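Local coordinates for cortical-lytic enzyme (PDB 4S3J), which cleaves partially degraded spore-cortex peptidoglycan as an N-acetylglucosaminidase during germination, probably recognising the muramic acid delta-lactam residues of that polymer, at residues A[53-58]-A[93-98]; A[4-9]-A[46-51]. All coordinates share one frame; numbering follows the deposited sequence.

Contact 1 of 2, residues A[53-58]-A[93-98]. With EDO (1,2-ethanediol), chain D.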
ATOM      1  N   ASN A  53      -0.815  21.412 -17.482  1.00 23.07           N
ATOM      2  CA  ASN A  53      -0.918  22.615 -16.655  1.00 25.12           C
ATOM      3  C   ASN A  53      -2.340  23.149 -16.513  1.00 23.42           C
ATOM      4  O   ASN A  53      -2.551  24.350 -16.367  1.00 26.47           O
ATOM      5  CB  ASN A  53      -0.032  23.707 -17.246  1.00 22.54           C
ATOM      6  CG  ASN A  53       1.389  23.239 -17.449  1.00 26.28           C
ATOM      7  OD1 ASN A  53       1.849  23.092 -18.585  1.00 37.03           O
ATOM      8  ND2 ASN A  53       2.088  22.992 -16.356  1.00 32.08           N
ATOM      9  N   ASN A  54      -3.291  22.234 -16.604  1.00 22.11           N
ATOM     10  CA  ASN A  54      -4.716  22.535 -16.614  1.00 24.65           C
ATOM     11  C   ASN A  54      -5.481  21.581 -15.704  1.00 21.09           C
ATOM     12  O   ASN A  54      -5.351  20.366 -15.826  1.00 21.83           O
ATOM     13  CB  ASN A  54      -5.215  22.422 -18.027  1.00 20.20           C
ATOM     14  CG  ASN A  54      -6.540  23.099 -18.228  1.00 20.19           C
ATOM     15  OD1 ASN A  54      -6.697  24.302 -17.975  1.00 24.76           O
ATOM     16  ND2 ASN A  54      -7.506  22.341 -18.708  1.00 25.80           N
ATOM     17  N   TYR A  55      -6.315  22.129 -14.827  1.00 15.62           N
ATOM     18  CA  TYR A  55      -6.991  21.317 -13.831  1.00 15.26           C
ATOM     19  C   TYR A  55      -8.417  21.774 -13.602  1.00 18.88           C
ATOM     20  O   TYR A  55      -8.666  22.974 -13.495  1.00 19.94           O
ATOM     21  CB  TYR A  55      -6.197  21.363 -12.524  1.00 21.00           C
ATOM     22  CG  TYR A  55      -6.789  20.522 -11.425  1.00 18.28           C
ATOM     23  CD1 TYR A  55      -6.543  19.148 -11.374  1.00 16.35           C
ATOM     24  CD2 TYR A  55      -7.579  21.086 -10.424  1.00 17.35           C
ATOM     25  CE1 TYR A  55      -7.066  18.378 -10.390  1.00 14.37           C
ATOM     26  CE2 TYR A  55      -8.116  20.301  -9.426  1.00 15.84           C
ATOM     27  CZ  TYR A  55      -7.841  18.940  -9.411  1.00 15.95           C
ATOM     28  OH  TYR A  55      -8.354  18.116  -8.428  1.00 18.80           O
ATOM     29  N   TYR A  56      -9.347  20.820 -13.521  1.00 15.77           N
ATOM     30  CA  TYR A  56     -10.743  21.141 -13.229  1.00 17.05           C
ATOM     31  C   TYR A  56     -11.092  20.654 -11.828  1.00 16.75           C
ATOM     32  O   TYR A  56     -10.962  19.474 -11.495  1.00 16.65           O
ATOM     33  CB  TYR A  56     -11.671  20.541 -14.288  1.00 16.63           C
ATOM     34  CG  TYR A  56     -11.374  21.137 -15.643  1.00 14.67           C
ATOM     35  CD1 TYR A  56     -11.854  22.391 -15.995  1.00 17.14           C
ATOM     36  CD2 TYR A  56     -10.572  20.475 -16.552  1.00 16.61           C
ATOM     37  CE1 TYR A  56     -11.548  22.956 -17.214  1.00 23.63           C
ATOM     38  CE2 TYR A  56     -10.268  21.027 -17.774  1.00 19.39           C
ATOM     39  CZ  TYR A  56     -10.749  22.275 -18.093  1.00 21.84           C
ATOM     40  OH  TYR A  56     -10.453  22.838 -19.314  1.00 21.49           O
ATOM     41  N   VAL A  57     -11.527  21.598 -11.009  1.00 16.78           N
ATOM     42  CA  VAL A  57     -11.738  21.367  -9.585  1.00 17.01           C
ATOM     43  C   VAL A  57     -12.754  20.250  -9.316  1.00 15.85           C
ATOM     44  O   VAL A  57     -13.803  20.136  -9.969  1.00 17.08           O
ATOM     45  CB  VAL A  57     -12.173  22.702  -8.896  1.00 18.90           C
ATOM     46  CG1 VAL A  57     -12.704  22.464  -7.491  1.00 17.54           C
ATOM     47  CG2 VAL A  57     -11.009  23.707  -8.880  1.00 18.78           C
ATOM     48  N   GLN A  58     -12.394  19.398  -8.373  1.00 16.46           N
ATOM     49  CA  GLN A  58     -13.208  18.253  -7.977  1.00 17.40           C
ATOM     50  C   GLN A  58     -13.874  18.474  -6.616  1.00 17.86           C
ATOM     51  O   GLN A  58     -13.424  19.300  -5.831  1.00 19.49           O
ATOM     52  CB  GLN A  58     -12.334  16.999  -7.921  1.00 14.80           C
ATOM     53  CG  GLN A  58     -11.720  16.624  -9.251  1.00 15.74           C
ATOM     54  CD  GLN A  58     -12.767  16.332 -10.279  1.00 17.45           C
ATOM     55  OE1 GLN A  58     -13.585  15.416 -10.101  1.00 16.98           O
ATOM     56  NE2 GLN A  58     -12.793  17.131 -11.357  1.00 18.09           N
ATOM     57  N   GLN A  93     -14.445  24.414 -11.776  1.00 19.35           N
ATOM     58  CA  GLN A  93     -13.595  25.599 -11.894  1.00 18.66           C
ATOM     59  C   GLN A  93     -12.266  25.227 -12.535  1.00 19.06           C
ATOM     60  O   GLN A  93     -11.624  24.256 -12.127  1.00 19.30           O
ATOM     61  CB  GLN A  93     -13.360  26.209 -10.509  1.00 20.13           C
ATOM     62  CG  GLN A  93     -12.589  27.503 -10.496  1.00 23.22           C
ATOM     63  CD  GLN A  93     -12.469  28.092  -9.111  1.00 25.23           C
ATOM     64  OE1 GLN A  93     -13.166  27.680  -8.186  1.00 26.30           O
ATOM     65  NE2 GLN A  93     -11.585  29.063  -8.957  1.00 25.78           N
ATOM     66  N   GLN A  94     -11.845  26.001 -13.520  1.00 18.79           N
ATOM     67  CA  GLN A  94     -10.597  25.752 -14.217  1.00 17.34           C
ATOM     68  C   GLN A  94      -9.434  26.478 -13.564  1.00 20.47           C
ATOM     69  O   GLN A  94      -9.495  27.693 -13.362  1.00 21.25           O
ATOM     70  CB  GLN A  94     -10.722  26.188 -15.678  1.00 19.05           C
ATOM     71  CG  GLN A  94      -9.442  26.067 -16.474  1.00 22.10           C
ATOM     72  CD  GLN A  94      -9.580  26.596 -17.883  1.00 28.33           C
ATOM     73  OE1 GLN A  94     -10.393  27.484 -18.143  1.00 27.69           O
ATOM     74  NE2 GLN A  94      -8.720  26.128 -18.780  1.00 24.80           N
ATOM     75  N   LEU A  95      -8.340  25.748 -13.313  1.00 18.61           N
ATOM     76  CA  LEU A  95      -7.114  26.336 -12.776  1.00 15.57           C
ATOM     77  C   LEU A  95      -5.902  26.058 -13.664  1.00 19.72           C
ATOM     78  O   LEU A  95      -5.786  24.989 -14.287  1.00 22.08           O
ATOM     79  CB  LEU A  95      -6.816  25.783 -11.375  1.00 17.34           C
ATOM     80  CG  LEU A  95      -7.888  26.003 -10.319  1.00 20.53           C
ATOM     81  CD1 LEU A  95      -7.494  25.251  -9.038  1.00 22.69           C
ATOM     82  CD2 LEU A  95      -8.099  27.473 -10.021  1.00 23.47           C
ATOM     83  N   TYR A  96      -4.967  27.006 -13.664  1.00 18.34           N
ATOM     84  CA  TYR A  96      -3.669  26.804 -14.278  1.00 19.47           C
ATOM     85  C   TYR A  96      -2.738  26.239 -13.191  1.00 16.52           C
ATOM     86  O   TYR A  96      -2.660  26.797 -12.085  1.00 21.15           O
ATOM     87  CB  TYR A  96      -3.093  28.106 -14.859  1.00 19.55           C
ATOM     88  CG  TYR A  96      -1.747  27.888 -15.504  1.00 17.31           C
ATOM     89  CD1 TYR A  96      -0.589  27.957 -14.770  1.00 21.28           C
ATOM     90  CD2 TYR A  96      -1.649  27.552 -16.849  1.00 20.08           C
ATOM     91  CE1 TYR A  96       0.642  27.719 -15.350  1.00 20.96           C
ATOM     92  CE2 TYR A  96      -0.422  27.304 -17.442  1.00 17.97           C
ATOM     93  CZ  TYR A  96       0.727  27.380 -16.669  1.00 20.39           C
ATOM     94  OH  TYR A  96       1.975  27.138 -17.213  1.00 24.96           O
ATOM     95  N   VAL A  97      -2.057  25.141 -13.499  1.00 19.43           N
ATOM     96  CA  VAL A  97      -1.181  24.466 -12.534  1.00 20.36           C
ATOM     97  C   VAL A  97       0.260  24.450 -13.058  1.00 19.98           C
ATOM     98  O   VAL A  97       0.548  23.791 -14.058  1.00 24.39           O
ATOM     99  CB  VAL A  97      -1.642  23.023 -12.250  1.00 20.46           C
ATOM    100  CG1 VAL A  97      -0.769  22.365 -11.169  1.00 20.34           C
ATOM    101  CG2 VAL A  97      -3.069  22.990 -11.781  1.00 18.18           C
ATOM    102  N   PRO A  98       1.164  25.204 -12.417  1.00 21.27           N
ATOM    103  CA  PRO A  98       2.551  25.181 -12.903  1.00 30.70           C
ATOM    104  C   PRO A  98       3.180  23.809 -12.752  1.00 34.56           C
ATOM    105  O   PRO A  98       2.654  23.004 -11.980  1.00 26.07           O
ATOM    106  CB  PRO A  98       3.267  26.185 -11.997  1.00 27.64           C
ATOM    107  CG  PRO A  98       2.184  27.061 -11.439  1.00 28.28           C
ATOM    108  CD  PRO A  98       0.968  26.189 -11.341  1.00 22.35           C
TER
HETATM  109  C1  EDO D 501      -2.127  19.836 -13.561  1.00 38.00           C
HETATM  110  O1  EDO D 501      -0.806  19.911 -14.101  1.00 43.77           O
HETATM  111  C2  EDO D 501      -2.853  18.746 -14.321  1.00 27.86           C
HETATM  112  O2  EDO D 501      -2.710  19.060 -15.712  1.00 27.89           O

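Contact 2 of 2, residues A[4-9]-A[46-51]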
ATOM      1  N   GLN A   4      -5.334  14.110 -14.345  1.00 13.85           N
ATOM      2  CA  GLN A   4      -6.011  14.420 -13.101  1.00 11.63           C
ATOM      3  C   GLN A   4      -7.028  13.329 -12.788  1.00 11.60           C
ATOM      4  O   GLN A   4      -7.386  12.518 -13.653  1.00 12.38           O
ATOM      5  CB  GLN A   4      -6.672  15.782 -13.155  1.00 12.54           C
ATOM      6  CG  GLN A   4      -7.948  15.854 -13.959  1.00 13.41           C
ATOM      7  CD  GLN A   4      -8.669  17.138 -13.687  1.00 17.23           C
ATOM      8  OE1 GLN A   4      -8.427  18.160 -14.356  1.00 14.51           O
ATOM      9  NE2 GLN A   4      -9.517  17.128 -12.675  1.00 13.89           N
ATOM     10  N   ILE A   5      -7.495  13.349 -11.549  1.00 12.75           N
ATOM     11  CA  ILE A   5      -8.597  12.503 -11.119  1.00 11.18           C
ATOM     12  C   ILE A   5      -9.936  13.218 -11.403  1.00 14.56           C
ATOM     13  O   ILE A   5     -10.073  14.426 -11.169  1.00 13.64           O
ATOM     14  CB  ILE A   5      -8.476  12.195  -9.623  1.00 12.11           C
ATOM     15  CG1 ILE A   5      -7.191  11.417  -9.353  1.00 15.83           C
ATOM     16  CG2 ILE A   5      -9.687  11.393  -9.145  1.00 19.05           C
ATOM     17  CD1 ILE A   5      -6.802  11.377  -7.878  1.00 17.47           C
ATOM     18  N   VAL A   6     -10.900  12.489 -11.960  1.00 12.99           N
ATOM     19  CA  VAL A   6     -12.258  12.988 -12.205  1.00 12.70           C
ATOM     20  C   VAL A   6     -13.258  11.990 -11.605  1.00 13.59           C
ATOM     21  O   VAL A   6     -13.129  10.780 -11.823  1.00 16.81           O
ATOM     22  CB  VAL A   6     -12.549  13.171 -13.706  1.00 13.85           C
ATOM     23  CG1 VAL A   6     -13.994  13.612 -13.934  1.00 17.43           C
ATOM     24  CG2 VAL A   6     -11.609  14.200 -14.289  1.00 13.16           C
ATOM     25  N   THR A   7     -14.252  12.490 -10.877  1.00 12.59           N
ATOM     26  CA  THR A   7     -15.314  11.638 -10.346  1.00 12.40           C
ATOM     27  C   THR A   7     -16.475  11.589 -11.329  1.00 12.51           C
ATOM     28  O   THR A   7     -16.955  12.632 -11.786  1.00 13.27           O
ATOM     29  CB  THR A   7     -15.811  12.153  -8.974  1.00 16.46           C
ATOM     30  OG1 THR A   7     -14.746  12.099  -8.027  1.00 21.28           O
ATOM     31  CG2 THR A   7     -16.934  11.302  -8.416  1.00 18.58           C
ATOM     32  N   VAL A   8     -16.906  10.372 -11.660  1.00 11.44           N
ATOM     33  CA  VAL A   8     -17.997  10.144 -12.598  1.00 11.09           C
ATOM     34  C   VAL A   8     -19.315  10.706 -12.043  1.00 12.61           C
ATOM     35  O   VAL A   8     -19.630  10.570 -10.860  1.00 12.16           O
ATOM     36  CB  VAL A   8     -18.133   8.633 -12.893  1.00 10.79           C
ATOM     37  CG1 VAL A   8     -19.390   8.314 -13.704  1.00 11.45           C
ATOM     38  CG2 VAL A   8     -16.886   8.121 -13.629  1.00 11.23           C
ATOM     39  N   ARG A   9     -20.026  11.416 -12.907  1.00 12.01           N
ATOM     40  CA  ARG A   9     -21.343  12.008 -12.607  1.00 11.83           C
ATOM     41  C   ARG A   9     -22.414  11.333 -13.463  1.00 12.54           C
ATOM     42  O   ARG A   9     -22.115  10.685 -14.477  1.00 12.40           O
ATOM     43  CB  ARG A   9     -21.322  13.507 -12.843  1.00 13.83           C
ATOM     44  CG  ARG A   9     -20.378  14.204 -11.864  1.00 17.60           C
ATOM     45  CD  ARG A   9     -20.311  15.723 -11.999  1.00 33.16           C
ATOM     46  NE  ARG A   9     -20.191  16.191 -13.369  1.00 59.28           N
ATOM     47  CZ  ARG A   9     -20.142  17.475 -13.702  1.00 79.29           C
ATOM     48  NH1 ARG A   9     -20.206  18.408 -12.762  1.00 78.71           N
ATOM     49  NH2 ARG A   9     -20.036  17.831 -14.976  1.00 91.26           N
ATOM     50  N   LEU A  46     -11.892   8.165 -11.868  1.00 10.85           N
ATOM     51  CA  LEU A  46     -11.116   7.861 -13.054  1.00 10.91           C
ATOM     52  C   LEU A  46      -9.920   8.800 -13.119  1.00 14.18           C
ATOM     53  O   LEU A  46      -9.966   9.921 -12.569  1.00 16.79           O
ATOM     54  CB  LEU A  46     -11.927   8.029 -14.341  1.00 11.53           C
ATOM     55  CG  LEU A  46     -13.178   7.154 -14.456  1.00 12.08           C
ATOM     56  CD1 LEU A  46     -13.947   7.548 -15.707  1.00 15.61           C
ATOM     57  CD2 LEU A  46     -12.861   5.678 -14.438  1.00 16.81           C
ATOM     58  N   ILE A  47      -8.865   8.367 -13.803  1.00 11.37           N
ATOM     59  CA  ILE A  47      -7.835   9.310 -14.194  1.00 12.63           C
ATOM     60  C   ILE A  47      -8.057   9.659 -15.682  1.00 13.08           C
ATOM     61  O   ILE A  47      -8.380   8.784 -16.531  1.00 14.39           O
ATOM     62  CB  ILE A  47      -6.420   8.758 -13.886  1.00 18.03           C
ATOM     63  CG1 ILE A  47      -6.175   7.383 -14.494  1.00 17.26           C
ATOM     64  CG2 ILE A  47      -6.242   8.682 -12.370  1.00 13.51           C
ATOM     65  CD1 ILE A  47      -4.718   6.915 -14.326  1.00 18.92           C
ATOM     66  N   VAL A  48      -7.961  10.964 -15.973  1.00 14.47           N
ATOM     67  CA  VAL A  48      -8.242  11.534 -17.298  1.00 16.46           C
ATOM     68  C   VAL A  48      -7.205  12.589 -17.666  1.00 19.99           C
ATOM     69  O   VAL A  48      -6.772  13.355 -16.814  1.00 18.27           O
ATOM     70  CB  VAL A  48      -9.643  12.192 -17.345  1.00 16.66           C
ATOM     71  CG1 VAL A  48      -9.912  12.876 -18.703  1.00 19.12           C
ATOM     72  CG2 VAL A  48     -10.729  11.169 -17.044  1.00 16.68           C
ATOM     73  N   ASN A  49      -6.821  12.619 -18.936  1.00 17.67           N
ATOM     74  CA  ASN A  49      -5.998  13.710 -19.492  1.00 15.01           C
ATOM     75  C   ASN A  49      -6.821  14.943 -19.726  1.00 15.68           C
ATOM     76  O   ASN A  49      -7.683  14.948 -20.610  1.00 22.90           O
ATOM     77  CB  ASN A  49      -5.364  13.257 -20.800  1.00 21.79           C
ATOM     78  CG  ASN A  49      -4.291  14.200 -21.283  1.00 42.22           C
ATOM     79  OD1 ASN A  49      -4.429  15.407 -21.176  1.00 29.70           O
ATOM     80  ND2 ASN A  49      -3.214  13.647 -21.824  1.00 66.90           N
ATOM     81  N   THR A  50      -6.563  15.993 -18.944  1.00 19.39           N
ATOM     82  CA  THR A  50      -7.279  17.272 -19.067  1.00 18.32           C
ATOM     83  C   THR A  50      -6.338  18.376 -19.525  1.00 28.86           C
ATOM     84  O   THR A  50      -6.588  19.549 -19.242  1.00 26.67           O
ATOM     85  CB  THR A  50      -7.931  17.665 -17.732  1.00 18.74           C
ATOM     86  OG1 THR A  50      -6.925  17.700 -16.706  1.00 21.36           O
ATOM     87  CG2 THR A  50      -8.985  16.619 -17.335  1.00 19.05           C
ATOM     88  N   LYS A  51      -5.297  17.968 -20.260  1.00 23.54           N
ATOM     89  CA  LYS A  51      -4.251  18.840 -20.816  1.00 28.04           C
ATOM     90  C   LYS A  51      -3.215  19.335 -19.815  1.00 26.91           C
ATOM     91  O   LYS A  51      -3.437  19.401 -18.605  1.00 20.05           O
ATOM     92  CB  LYS A  51      -4.867  20.059 -21.506  1.00 22.55           C
ATOM     93  CG  LYS A  51      -5.849  19.710 -22.612  1.00 28.93           C
ATOM     94  CD  LYS A  51      -5.148  18.928 -23.712  1.00 57.72           C
ATOM     95  CE  LYS A  51      -5.996  18.802 -24.957  1.00 68.92           C
ATOM     96  NZ  LYS A  51      -5.251  18.103 -26.041  1.00 73.93           N
TER

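Contact 1 of 2, residues A[53-58]-A[93-98]
Y55 and L95 form the central hydrogen-bonded pair of two short antiparallel strands, 54-56 and 94-96, whose axes approach to 4.7 Å, with the non-hydrogen-bonded pairs N54–Y96 and Y56–Q94 on either side. L95 N reaches Y55 O at 2.8 Å and Y55 N answers to L95 O; V57 N to Q93 O continues the pairing at one end. At the other, V97 N bonds N53 O, and a side chain adds a second link: N53 ND2 donates to V97 O at 2.9 Å, with the acceptor in the amide plane. A chi1 of -53° sets N53 CG beside its backbone N and sends the amide alongside the Y96 ring, the two planes only 19° apart and N53 CB 3.6 Å from Y96 CE2.

Such a strand pair is the sheet of a LysM domain, a beta-alpha-alpha-beta fold whose helices, here 63-70 and 74-80, lie between the strands in sequence. The face bearing N54, Y56, Q94 and Y96 is largely polar: Q94 NE2 meets N54 OD1 at 2.8 Å, on a lone pair, with the two amide planes 82° apart. N54 ND2 donates to Y56 OH and also bonds T50 O, which fixes the rotation of the N54 amide. Q94 meanwhile runs beside the Y56 ring, its CB 3.7 Å from Y56 CE1.

The opposite face is apolar and packs Y55 and L95 on helix 63-70, through I66 and L63. V97 CG2 packs 3.6 Å from Y55 CB, while V57 CG2 lies 3.8 Å from L95 CD1. D61 holds the phenol end of Y55, and a 1,2-ethanediol, probably from the crystallisation liquor, rests against V97, weakly hydrogen-bonded through O2 to N54 N and bonded also to F1 O.

Contact 2 of 2, residues A[4-9]-A[46-51]
Q4 and T50 meet with their side chains crossing at about a right angle, beside the sheet of the N-terminal LysM domain, in which strands 4-7 and 46-49 run antiparallel and enclose the helical part of the beta-alpha-alpha-beta fold between them in sequence. Q4 OE1 stands 2.8 Å from T50 OG1, and the methyl CG2 of T50 touches the aliphatic part of Q4, 3.6 Å from its CG. T50 OG1 also has a weak bond with A2 O. Q4 itself takes the crowded position, with chi1 76° placing CG between the backbone N and the carbonyl carbon; this carries the extended chain along its own strand, where NE2 donates to I5 O at 3.1 Å. The donor lies 43° out of the I5 carbonyl plane, whereas I5 O lies in the plane of the Q4 amide. With a further partner for OE1 in the neighbouring LysM sheet, both ends of the amide are engaged and its rotation is fixed.

Beyond Q4, aliphatic branches mesh at a slant. V6 directs CG2 at V48 CB, 4.2 Å away, and V8 presses CG2 on L46 CD1 at 3.6 Å; this side of the sheet is covered by helix 14-21, through L17 and Y21. I5 and I47 occupy the other side, where I5 packs on helices 387-400 and 415-424, and I47 on 415-424, both helices of the TIM-barrel part. One small sheet thus serves two interfaces, its own domain's interior and a junction with the catalytic part.

Paired backbone bonds join Q4 to V48 and V6 to L46, the latter including L46 N to V6 O at 2.9 Å. Where the second strand ends, N49 forms an Asx turn, its OD1 accepting from K51 N at 2.9 Å.

In the fold
Contacts 1 and 2 illustrate how tandem repeats of a small fold can be joined: each is the two-stranded sheet of one LysM domain, and contact 2 is completed in the chain before the first strand of contact 1 begins, with their centres 11 Å apart. Strand 45-49 leads almost directly into strand 54-56, and side-chain amides bridge the sheets in both directions. Q4 OE1 accepts from Y56 N at 2.9 Å, and Q58 OE1 reaches T7 N at 3.1 Å. In contact 2, I5 and I47 also pack on barrel helices 387-400 and 415-424. Both contacts lie away from the probable proton donor, E220.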